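Putative esterase aq_1494 (Aquifex aeolicus, PDB 2EGR) probably hydrolyses fatty acyl-CoA thioesters, as a hotdog-fold member of the 4-hydroxybenzoyl-CoA thioesterase family. Local coordinates at residues Y5-Q10 with D71-H76; S23-Y28 with K65-D70; A59-K64 with A101-K106. One frame throughout, in Å; residues are numbered along the deposited sequence.

Contact 1: Y5-Q10 with D71-H76; sequences YRRRVQ and DVFEVH
Two first torsions bring Arg7 and Phe73 together: Arg7 carries CG opposite its backbone N (chi1 179°), while Phe73 places CG between N and the carbonyl carbon (chi1 68°), swinging the ring across toward the neighbouring strand. The two side chains then run alongside each other. Arg7 CB sits over the ring face in a CH-pi contact, 3.9 Å from the Phe73 centroid, and the packing is tight where Arg7 CG comes 3.2 Å from Phe73 CZ. Two residues past Arg7, Val9 CG2 approaches Phe73 CE2 obliquely at 3.7 Å. An alanine in place of Phe73 would probably open a gap here, leaving the aliphatic part of Arg7 and the Val9 methyl without their common partner. The polar end of Arg7 turns elsewhere, to salt bridges with Glu31 and Glu13, and its NH1 also donates to Arg8 O at 2.9 Å, nearly in the guanidinium plane. Tyr5 OH bonds to the same Glu31. On the sheet face of Arg6, Arg8, Val72 and Glu74, Val72 is flanked by two arginines: its CG2 lies 3.3 Å from Arg8 NH2, over one guanidinium face, and its CG1 lies 3.8 Å from Arg6 NE. The Arg6–Glu74 salt bridge on this face is less certain, because the position of the carboxylate oxygen is not secure. Beneath these side chains the backbones pair reciprocally, with Arg7 and Phe73 exchanging two bonds and Tyr5 and Val75 two more; Val9 N to Asp71 O, 2.9 Å, extends the pairing beyond the strands. With strand directions 151° apart, this is a regular antiparallel ladder, and its Tyr5, Arg7, Phe73 and Val75 face packs against helix 22-39, as a hotdog sheet wraps its central helix.

Contact 2: S23-Y28 with K65-D70; sequences SNYFRY and KPLFYD
A small, buried helix-to-loop contact, part apolar and part bridged by water, joins helix 22-39 to the loop between strands 52-63 and 72-82. Its centre is Tyr25, whose ring reaches out from the helix to cross Leu67 at a slant. The CA–CB bond of Leu67 points toward the helix; with CG opposite the carbonyl carbon (chi1 -73°) and CD1 extended beyond it (chi2 171°), that methyl lies 3.8 Å from Tyr25 CE1. The same methyl lies 4.3 Å from Tyr28 CE2, so a single leucine branch touches two aromatic rings three residues apart on the helix. Val100, on strand 98-111, also packs on Leu67, while Tyr28 sends its hydroxyl to Glu13.

Two waters complete the join at the phenol end of Tyr25. One lies at the ring edge, in its plane, 2.6 Å from Tyr25 OH, and accepts a bond from Leu67 N at 3.2 Å. The second stands 2.9 Å from Tyr25 OH and donates to Lys65 O at 2.7 Å. Tyr25 OH is thus linked through water to an N-H and to a carbonyl of the loop, two residues apart. The chemistry implies a division of labour: the carbon surfaces of Leu67 and the two rings pack against one another, whereas the loop backbone meets the tyrosine hydroxyl through ordered water, which satisfies polar atoms on both partners.

Contact 3: A59-K64 with A101-K106; sequences AYCEYK and AKANTK
Lys102 O is gripped by more than one group of the opposite strand. Glu62 N donates to it at 2.8 Å in an almost straight bond (N-H...O 177°), and Cys61 CA adds a C-H...O contact at 3.5 Å. Asn104 O is held likewise, by Tyr60 N and by Ala59 CA. With the return bonds from Lys102 N and Asn104 N, these make Tyr60–Asn104 and Glu62–Lys102 the hydrogen-bonded pairs of an almost exactly antiparallel ladder.

The side chains of these two pairs share one face. Glu62 sets CG between its backbone N and carbonyl carbon (chi1 48°), and its chain then runs alongside Lys102, with OE2 3.8 Å from Lys102 CB. Its other oxygen, OE1, takes a 2.6 Å bond from Tyr60 OH on the anti side, out of the carboxylate plane, and this bond helps fix both groups. Asn104 lays its amide obliquely by the Tyr60 ring, the planes 23° apart and ND2 3.5 Å from Tyr60 CD2. Lys64 crosses Lys102 at a slant, its CE 3.7 Å from Lys102 CG; the nearby Glu62 carboxylate, in a long salt bridge with Lys64, probably offsets some of the repulsion between the two ammonium groups.

The other face carries mostly small side chains, with the Tyr63 ring at one end. Cys61 SG touches Ala103 CB at 4.0 Å and also meets the Ala101 methyl, while Ala59 packs on the Thr105 methyl; Thr105 OG1 bonds to Tyr91. Phe26 of helix 22-39 covers Ala59, Cys61 and Tyr63 there. Strand 98-111 continues the sheet on its other side by backbone bonds to strand 86-95, and residues 59-62 pair with an antiparallel strand of the third subunit, carrying the sheet across the interface.

In the fold
From the N terminus, strand 3-8 waits some sixty residues before contact 1 closes a long loop by pairing it with strand 72-82. Contact 2 is nested inside that loop, bringing the start of helix 22-39 to the connection that leads directly into 71-76. Contact 3 crosses both: 59-64 lies within their loops, ending just where 65-70 begins, while 101-106 comes after them. It brings strand 52-63 beside strand 98-111. Contacts 1 and 3 do not touch, but they belong to the same curled sheet, and contact 2 touches each of them, so the helix is tied to both regions. Contacts 1 and 2 also reach the second subunit, and contacts 2 and 3 the third.

Contact 1: Y5-Q10 with D71-H76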
loop_
_atom_site.group_PDB
_atom_site.type_symbol
_atom_site.label_atom_id
_atom_site.label_comp_id
_atom_site.label_asym_id
_atom_site.label_seq_id
_atom_site.Cartn_x
_atom_site.Cartn_y
_atom_site.Cartn_z
ATOM N N TYR A 5 -7.571 16.565 11.645
ATOM C CA TYR A 5 -7.097 15.193 11.850
ATOM C C TYR A 5 -5.580 15.217 12.016
ATOM O O TYR A 5 -4.872 15.690 11.160
ATOM C CB TYR A 5 -7.530 14.319 10.656
ATOM C CG TYR A 5 -7.082 12.886 10.744
ATOM C CD1 TYR A 5 -7.598 12.035 11.722
ATOM C CD2 TYR A 5 -6.143 12.352 9.826
ATOM C CE1 TYR A 5 -7.203 10.712 11.797
ATOM C CE2 TYR A 5 -5.747 11.018 9.907
ATOM C CZ TYR A 5 -6.278 10.208 10.896
ATOM O OH TYR A 5 -5.914 8.865 11.004
ATOM N N ARG A 6 -5.052 14.733 13.141
ATOM C CA ARG A 6 -3.613 14.815 13.381
ATOM C C ARG A 6 -3.011 13.427 13.368
ATOM O O ARG A 6 -3.546 12.494 13.979
ATOM C CB ARG A 6 -3.335 15.500 14.730
ATOM C CG ARG A 6 -1.917 15.666 15.097
ATOM C CD ARG A 6 -1.927 17.042 15.862
ATOM N NE ARG A 6 -0.865 17.080 16.792
ATOM C CZ ARG A 6 -0.232 18.150 17.252
ATOM N NH1 ARG A 6 -0.484 19.420 16.875
ATOM N NH2 ARG A 6 0.714 17.887 18.095
ATOM N N ARG A 7 -1.881 13.304 12.686
ATOM C CA ARG A 7 -1.384 12.033 12.211
ATOM C C ARG A 7 0.144 12.100 12.181
ATOM O O ARG A 7 0.725 13.153 11.899
ATOM C CB ARG A 7 -1.966 11.786 10.778
ATOM C CG ARG A 7 -1.565 10.502 10.038
ATOM C CD ARG A 7 -1.846 9.229 10.792
ATOM N NE ARG A 7 -2.209 8.206 9.807
ATOM C CZ ARG A 7 -1.351 7.524 9.064
ATOM N NH1 ARG A 7 -0.048 7.695 9.198
ATOM N NH2 ARG A 7 -1.825 6.646 8.180
ATOM N N ARG A 8 0.795 10.973 12.480
ATOM C CA ARG A 8 2.242 10.869 12.309
ATOM C C ARG A 8 2.606 9.956 11.114
ATOM O O ARG A 8 1.969 8.926 10.927
ATOM C CB ARG A 8 2.831 10.313 13.596
ATOM C CG ARG A 8 4.288 10.114 13.617
ATOM C CD ARG A 8 4.664 9.512 14.966
ATOM N NE ARG A 8 4.347 10.452 16.046
ATOM C CZ ARG A 8 5.197 11.334 16.567
ATOM N NH1 ARG A 8 6.420 11.451 16.110
ATOM N NH2 ARG A 8 4.794 12.147 17.543
ATOM N N VAL A 9 3.630 10.355 10.351
ATOM C CA VAL A 9 4.095 9.574 9.164
ATOM C C VAL A 9 4.725 8.270 9.614
ATOM O O VAL A 9 5.639 8.267 10.439
ATOM C CB VAL A 9 5.118 10.349 8.316
ATOM C CG1 VAL A 9 5.687 9.402 7.171
ATOM C CG2 VAL A 9 4.516 11.650 7.738
ATOM N N GLN A 10 4.254 7.148 9.048
ATOM C CA GLN A 10 4.831 5.812 9.343
ATOM C C GLN A 10 5.882 5.458 8.294
ATOM O O GLN A 10 5.823 5.967 7.157
ATOM C CB GLN A 10 3.709 4.739 9.322
ATOM C CG GLN A 10 2.620 4.880 10.431
ATOM C CD GLN A 10 3.150 4.760 11.862
ATOM O OE1 GLN A 10 4.174 4.143 12.125
ATOM N NE2 GLN A 10 2.401 5.336 12.809
ATOM N N ASP A 71 7.166 12.599 10.797
ATOM C CA ASP A 71 6.622 13.970 10.869
ATOM C C ASP A 71 5.216 13.921 11.434
ATOM O O ASP A 71 4.429 13.046 11.080
ATOM C CB ASP A 71 6.543 14.676 9.515
ATOM C CG ASP A 71 7.868 15.254 9.053
ATOM O OD1 ASP A 71 8.797 15.370 9.857
ATOM O OD2 ASP A 71 7.933 15.640 7.868
ATOM N N VAL A 72 4.900 14.862 12.320
ATOM C CA VAL A 72 3.522 15.037 12.760
ATOM C C VAL A 72 2.889 16.090 11.853
ATOM O O VAL A 72 3.471 17.159 11.611
ATOM C CB VAL A 72 3.425 15.410 14.264
ATOM C CG1 VAL A 72 1.921 15.667 14.669
ATOM C CG2 VAL A 72 4.025 14.291 15.111
ATOM N N PHE A 73 1.727 15.761 11.310
ATOM C CA PHE A 73 1.059 16.636 10.381
ATOM C C PHE A 73 -0.433 16.662 10.713
ATOM O O PHE A 73 -0.918 15.849 11.500
ATOM C CB PHE A 73 1.376 16.240 8.910
ATOM C CG PHE A 73 0.782 14.935 8.504
ATOM C CD1 PHE A 73 -0.508 14.875 7.997
ATOM C CD2 PHE A 73 1.513 13.749 8.674
ATOM C CE1 PHE A 73 -1.082 13.652 7.620
ATOM C CE2 PHE A 73 0.946 12.531 8.334
ATOM C CZ PHE A 73 -0.341 12.476 7.805
ATOM N N GLU A 74 -1.139 17.637 10.155
ATOM C CA GLU A 74 -2.566 17.760 10.371
ATOM C C GLU A 74 -3.207 17.959 9.022
ATOM O O GLU A 74 -2.692 18.694 8.199
ATOM C CB GLU A 74 -2.888 18.943 11.317
ATOM C CG GLU A 74 -2.245 18.757 12.677
ATOM C CD GLU A 74 -2.638 19.835 13.670
ATOM O OE1 GLU A 74 -3.002 20.937 13.233
ATOM O OE2 GLU A 74 -2.632 19.535 14.882
ATOM N N VAL A 75 -4.314 17.257 8.830
ATOM C CA VAL A 75 -5.220 17.440 7.719
ATOM C C VAL A 75 -6.420 18.262 8.248
ATOM O O VAL A 75 -7.172 17.801 9.136
ATOM C CB VAL A 75 -5.693 16.071 7.232
ATOM C CG1 VAL A 75 -6.657 16.209 6.054
ATOM C CG2 VAL A 75 -4.456 15.180 6.901
ATOM N N HIS A 76 -6.555 19.480 7.740
ATOM C CA HIS A 76 -7.684 20.345 8.072
ATOM C C HIS A 76 -8.679 20.226 6.930
ATOM O O HIS A 76 -8.374 20.606 5.764
ATOM C CB HIS A 76 -7.225 21.802 8.178
ATOM C CG HIS A 76 -6.350 22.106 9.357
ATOM N ND1 HIS A 76 -5.449 21.211 9.898
ATOM C CD2 HIS A 76 -6.222 23.244 10.080
ATOM C CE1 HIS A 76 -4.807 21.785 10.904
ATOM N NE2 HIS A 76 -5.248 23.024 11.022
#

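Contact 2: S23-Y28 with K65-D70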
loop_
_atom_site.group_PDB
_atom_site.type_symbol
_atom_site.label_atom_id
_atom_site.label_comp_id
_atom_site.label_asym_id
_atom_site.label_seq_id
_atom_site.Cartn_x
_atom_site.Cartn_y
_atom_site.Cartn_z
ATOM N N SER A 23 0.670 9.010 -3.465
ATOM C CA SER A 23 -0.565 8.305 -3.453
ATOM C C SER A 23 -1.103 8.151 -2.020
ATOM O O SER A 23 -2.269 7.931 -1.853
ATOM C CB SER A 23 -0.400 6.908 -4.079
ATOM O OG SER A 23 0.424 6.085 -3.258
ATOM N N ASN A 24 -0.226 8.218 -1.021
ATOM C CA ASN A 24 -0.644 7.993 0.373
ATOM C C ASN A 24 -1.404 9.199 0.915
ATOM O O ASN A 24 -2.145 9.069 1.884
ATOM C CB ASN A 24 0.568 7.694 1.279
ATOM C CG ASN A 24 1.157 6.291 1.025
ATOM O OD1 ASN A 24 2.366 6.050 1.168
ATOM N ND2 ASN A 24 0.307 5.387 0.681
ATOM N N TYR A 25 -1.208 10.368 0.314
ATOM C CA TYR A 25 -1.997 11.555 0.742
ATOM C C TYR A 25 -3.474 11.300 0.610
ATOM O O TYR A 25 -4.239 11.668 1.501
ATOM C CB TYR A 25 -1.556 12.842 0.006
ATOM C CG TYR A 25 -0.218 13.373 0.420
ATOM C CD1 TYR A 25 -0.132 14.577 1.160
ATOM C CD2 TYR A 25 0.981 12.710 0.077
ATOM C CE1 TYR A 25 1.095 15.092 1.538
ATOM C CE2 TYR A 25 2.263 13.220 0.462
ATOM C CZ TYR A 25 2.290 14.435 1.181
ATOM O OH TYR A 25 3.485 14.979 1.564
ATOM N N PHE A 26 -3.903 10.591 -0.458
ATOM C CA PHE A 26 -5.307 10.247 -0.614
ATOM C C PHE A 26 -5.797 9.341 0.504
ATOM O O PHE A 26 -6.943 9.444 0.917
ATOM C CB PHE A 26 -5.585 9.682 -2.004
ATOM C CG PHE A 26 -5.220 10.659 -3.076
ATOM C CD1 PHE A 26 -6.084 11.743 -3.377
ATOM C CD2 PHE A 26 -3.968 10.591 -3.693
ATOM C CE1 PHE A 26 -5.704 12.684 -4.345
ATOM C CE2 PHE A 26 -3.568 11.557 -4.641
ATOM C CZ PHE A 26 -4.454 12.596 -4.969
ATOM N N ARG A 27 -4.911 8.474 0.991
ATOM C CA ARG A 27 -5.250 7.598 2.126
ATOM C C ARG A 27 -5.436 8.400 3.411
ATOM O O ARG A 27 -6.414 8.160 4.155
ATOM C CB ARG A 27 -4.194 6.511 2.271
ATOM C CG ARG A 27 -4.139 5.633 0.994
ATOM C CD ARG A 27 -3.018 4.554 1.045
ATOM N NE ARG A 27 -3.115 3.713 -0.181
ATOM C CZ ARG A 27 -2.654 2.465 -0.280
ATOM N NH1 ARG A 27 -1.971 1.930 0.751
ATOM N NH2 ARG A 27 -2.835 1.772 -1.437
ATOM N N TYR A 28 -4.540 9.362 3.629
ATOM C CA TYR A 28 -4.652 10.290 4.749
ATOM C C TYR A 28 -5.966 11.055 4.680
ATOM O O TYR A 28 -6.644 11.171 5.697
ATOM C CB TYR A 28 -3.510 11.289 4.773
ATOM C CG TYR A 28 -2.102 10.765 4.983
ATOM C CD1 TYR A 28 -1.856 9.545 5.604
ATOM C CD2 TYR A 28 -1.024 11.534 4.570
ATOM C CE1 TYR A 28 -0.528 9.115 5.826
ATOM C CE2 TYR A 28 0.276 11.150 4.773
ATOM C CZ TYR A 28 0.516 9.919 5.409
ATOM O OH TYR A 28 1.825 9.548 5.626
ATOM N N LYS A 65 5.408 21.006 -0.223
ATOM C CA LYS A 65 6.591 20.596 0.497
ATOM C C LYS A 65 6.404 19.124 0.913
ATOM O O LYS A 65 5.294 18.713 1.184
ATOM C CB LYS A 65 6.792 21.459 1.753
ATOM C CG LYS A 65 6.993 22.993 1.494
ATOM C CD LYS A 65 8.436 23.290 1.053
ATOM C CE LYS A 65 8.632 24.743 0.561
ATOM N NZ LYS A 65 10.066 25.190 0.748
ATOM N N PRO A 66 7.490 18.362 1.015
ATOM C CA PRO A 66 7.321 16.938 1.349
ATOM C C PRO A 66 7.020 16.697 2.826
ATOM O O PRO A 66 7.262 17.569 3.650
ATOM C CB PRO A 66 8.687 16.347 1.017
ATOM C CG PRO A 66 9.633 17.461 1.305
ATOM C CD PRO A 66 8.907 18.698 0.793
ATOM N N LEU A 67 6.530 15.492 3.126
ATOM C CA LEU A 67 6.452 14.976 4.482
ATOM C C LEU A 67 7.487 13.845 4.594
ATOM O O LEU A 67 7.693 13.083 3.628
ATOM C CB LEU A 67 5.041 14.473 4.776
ATOM C CG LEU A 67 3.898 15.494 4.977
ATOM C CD1 LEU A 67 2.598 14.726 5.039
ATOM C CD2 LEU A 67 4.128 16.297 6.249
ATOM N N PHE A 68 8.124 13.760 5.759
ATOM C CA PHE A 68 9.190 12.813 6.030
ATOM C C PHE A 68 8.709 11.815 7.064
ATOM O O PHE A 68 7.742 12.071 7.769
ATOM C CB PHE A 68 10.429 13.545 6.590
ATOM C CG PHE A 68 10.937 14.647 5.694
ATOM C CD1 PHE A 68 11.260 14.395 4.382
ATOM C CD2 PHE A 68 11.088 15.950 6.188
ATOM C CE1 PHE A 68 11.730 15.443 3.516
ATOM C CE2 PHE A 68 11.559 16.987 5.356
ATOM C CZ PHE A 68 11.880 16.728 4.026
ATOM N N TYR A 69 9.408 10.693 7.169
ATOM C CA TYR A 69 9.170 9.726 8.216
ATOM C C TYR A 69 9.115 10.400 9.579
ATOM O O TYR A 69 10.021 11.164 9.930
ATOM C CB TYR A 69 10.261 8.614 8.247
ATOM C CG TYR A 69 10.154 7.747 9.477
ATOM C CD1 TYR A 69 8.955 7.062 9.793
ATOM C CD2 TYR A 69 11.220 7.642 10.381
ATOM C CE1 TYR A 69 8.857 6.277 10.982
ATOM C CE2 TYR A 69 11.128 6.867 11.521
ATOM C CZ TYR A 69 9.963 6.178 11.813
ATOM O OH TYR A 69 9.912 5.430 12.965
ATOM N N ASP A 70 8.058 10.055 10.330
ATOM C CA ASP A 70 7.866 10.423 11.733
ATOM C C ASP A 70 7.441 11.878 11.897
ATOM O O ASP A 70 7.348 12.321 13.043
ATOM C CB ASP A 70 9.111 10.124 12.590
ATOM C CG ASP A 70 8.759 9.668 14.009
ATOM O OD1 ASP A 70 7.688 9.095 14.207
ATOM O OD2 ASP A 70 9.559 9.852 14.940
HETATM O O HOH W 1 5.621 13.729 0.647
HETATM O O HOH W 2 3.635 17.209 -0.280
#

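Contact 3: A59-K64 with A101-K106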
loop_
_atom_site.group_PDB
_atom_site.type_symbol
_atom_site.label_atom_id
_atom_site.label_comp_id
_atom_site.label_asym_id
_atom_site.label_seq_id
_atom_site.Cartn_x
_atom_site.Cartn_y
_atom_site.Cartn_z
ATOM N N ALA A 59 -10.646 13.469 -7.557
ATOM C CA ALA A 59 -9.723 13.878 -6.498
ATOM C C ALA A 59 -8.547 14.627 -7.097
ATOM O O ALA A 59 -8.072 14.289 -8.209
ATOM C CB ALA A 59 -9.238 12.627 -5.699
ATOM N N TYR A 60 -8.043 15.599 -6.348
ATOM C CA TYR A 60 -6.984 16.460 -6.769
ATOM C C TYR A 60 -6.072 16.718 -5.577
ATOM O O TYR A 60 -6.548 16.942 -4.446
ATOM C CB TYR A 60 -7.555 17.813 -7.258
ATOM C CG TYR A 60 -6.486 18.843 -7.508
ATOM C CD1 TYR A 60 -5.704 18.799 -8.678
ATOM C CD2 TYR A 60 -6.205 19.832 -6.569
ATOM C CE1 TYR A 60 -4.700 19.746 -8.906
ATOM C CE2 TYR A 60 -5.214 20.782 -6.795
ATOM C CZ TYR A 60 -4.477 20.738 -7.971
ATOM O OH TYR A 60 -3.465 21.648 -8.180
ATOM N N CYS A 61 -4.767 16.677 -5.811
ATOM C CA CYS A 61 -3.807 17.078 -4.788
ATOM C C CYS A 61 -2.671 17.880 -5.388
ATOM O O CYS A 61 -2.142 17.522 -6.457
ATOM C CB CYS A 61 -3.260 15.881 -3.974
ATOM S SG CYS A 61 -2.424 16.377 -2.437
ATOM N N GLU A 62 -2.335 18.982 -4.721
ATOM C CA GLU A 62 -1.170 19.774 -5.028
ATOM C C GLU A 62 -0.154 19.702 -3.904
ATOM O O GLU A 62 -0.476 19.898 -2.713
ATOM C CB GLU A 62 -1.496 21.232 -5.442
ATOM C CG GLU A 62 -2.448 21.977 -4.562
ATOM C CD GLU A 62 -2.856 23.336 -5.168
ATOM O OE1 GLU A 62 -2.774 23.488 -6.418
ATOM O OE2 GLU A 62 -3.273 24.231 -4.393
ATOM N N TYR A 63 1.078 19.430 -4.297
ATOM C CA TYR A 63 2.157 19.094 -3.391
ATOM C C TYR A 63 3.161 20.229 -3.326
ATOM O O TYR A 63 3.842 20.551 -4.311
ATOM C CB TYR A 63 2.838 17.772 -3.812
ATOM C CG TYR A 63 1.892 16.582 -3.920
ATOM C CD1 TYR A 63 1.742 15.691 -2.853
ATOM C CD2 TYR A 63 1.155 16.356 -5.085
ATOM C CE1 TYR A 63 0.858 14.592 -2.948
ATOM C CE2 TYR A 63 0.254 15.295 -5.192
ATOM C CZ TYR A 63 0.120 14.400 -4.108
ATOM O OH TYR A 63 -0.744 13.348 -4.219
ATOM N N LYS A 64 3.258 20.858 -2.163
ATOM C CA LYS A 64 4.109 22.040 -2.021
ATOM C C LYS A 64 5.442 21.746 -1.334
ATOM O O LYS A 64 6.485 22.192 -1.792
ATOM C CB LYS A 64 3.348 23.175 -1.299
ATOM C CG LYS A 64 1.939 23.404 -1.821
ATOM C CD LYS A 64 1.111 24.298 -0.855
ATOM C CE LYS A 64 -0.278 24.609 -1.444
ATOM N NZ LYS A 64 -0.213 25.533 -2.646
ATOM N N ALA A 101 0.566 20.667 1.501
ATOM C CA ALA A 101 -0.232 20.257 0.356
ATOM C C ALA A 101 -1.665 20.739 0.502
ATOM O O ALA A 101 -2.136 21.025 1.622
ATOM C CB ALA A 101 -0.201 18.706 0.199
ATOM N N LYS A 102 -2.365 20.828 -0.622
ATOM C CA LYS A 102 -3.805 21.126 -0.643
ATOM C C LYS A 102 -4.481 20.187 -1.602
ATOM O O LYS A 102 -3.899 19.846 -2.628
ATOM C CB LYS A 102 -4.057 22.571 -1.104
ATOM C CG LYS A 102 -3.583 23.569 -0.109
ATOM C CD LYS A 102 -4.122 24.955 -0.421
ATOM C CE LYS A 102 -3.652 25.979 0.603
ATOM N NZ LYS A 102 -4.108 27.360 0.117
ATOM N N ALA A 103 -5.724 19.829 -1.294
ATOM C CA ALA A 103 -6.489 18.859 -2.057
ATOM C C ALA A 103 -7.993 19.061 -1.971
ATOM O O ALA A 103 -8.503 19.851 -1.141
ATOM C CB ALA A 103 -6.149 17.452 -1.570
ATOM N N ASN A 104 -8.697 18.285 -2.784
ATOM C CA ASN A 104 -10.134 18.222 -2.763
ATOM C C ASN A 104 -10.608 16.914 -3.360
ATOM O O ASN A 104 -9.897 16.315 -4.212
ATOM C CB ASN A 104 -10.751 19.451 -3.454
ATOM C CG ASN A 104 -10.393 19.560 -4.936
ATOM O OD1 ASN A 104 -11.030 18.933 -5.773
ATOM N ND2 ASN A 104 -9.441 20.430 -5.260
ATOM N N THR A 105 -11.776 16.491 -2.899
ATOM C CA THR A 105 -12.443 15.274 -3.328
ATOM C C THR A 105 -13.945 15.522 -3.447
ATOM O O THR A 105 -14.552 16.190 -2.597
ATOM C CB THR A 105 -12.200 14.095 -2.366
ATOM O OG1 THR A 105 -12.703 14.424 -1.062
ATOM C CG2 THR A 105 -10.693 13.765 -2.264
ATOM N N LYS A 106 -14.533 14.978 -4.511
ATOM C CA LYS A 106 -15.971 15.063 -4.726
ATOM C C LYS A 106 -16.573 13.669 -4.727
ATOM O O LYS A 106 -15.982 12.699 -5.284
ATOM C CB LYS A 106 -16.276 15.817 -6.024
ATOM C CG LYS A 106 -17.744 15.917 -6.337
ATOM C CD LYS A 106 -17.973 16.587 -7.686
ATOM C CE LYS A 106 -19.417 17.060 -7.801
ATOM N NZ LYS A 106 -19.744 17.371 -9.224
#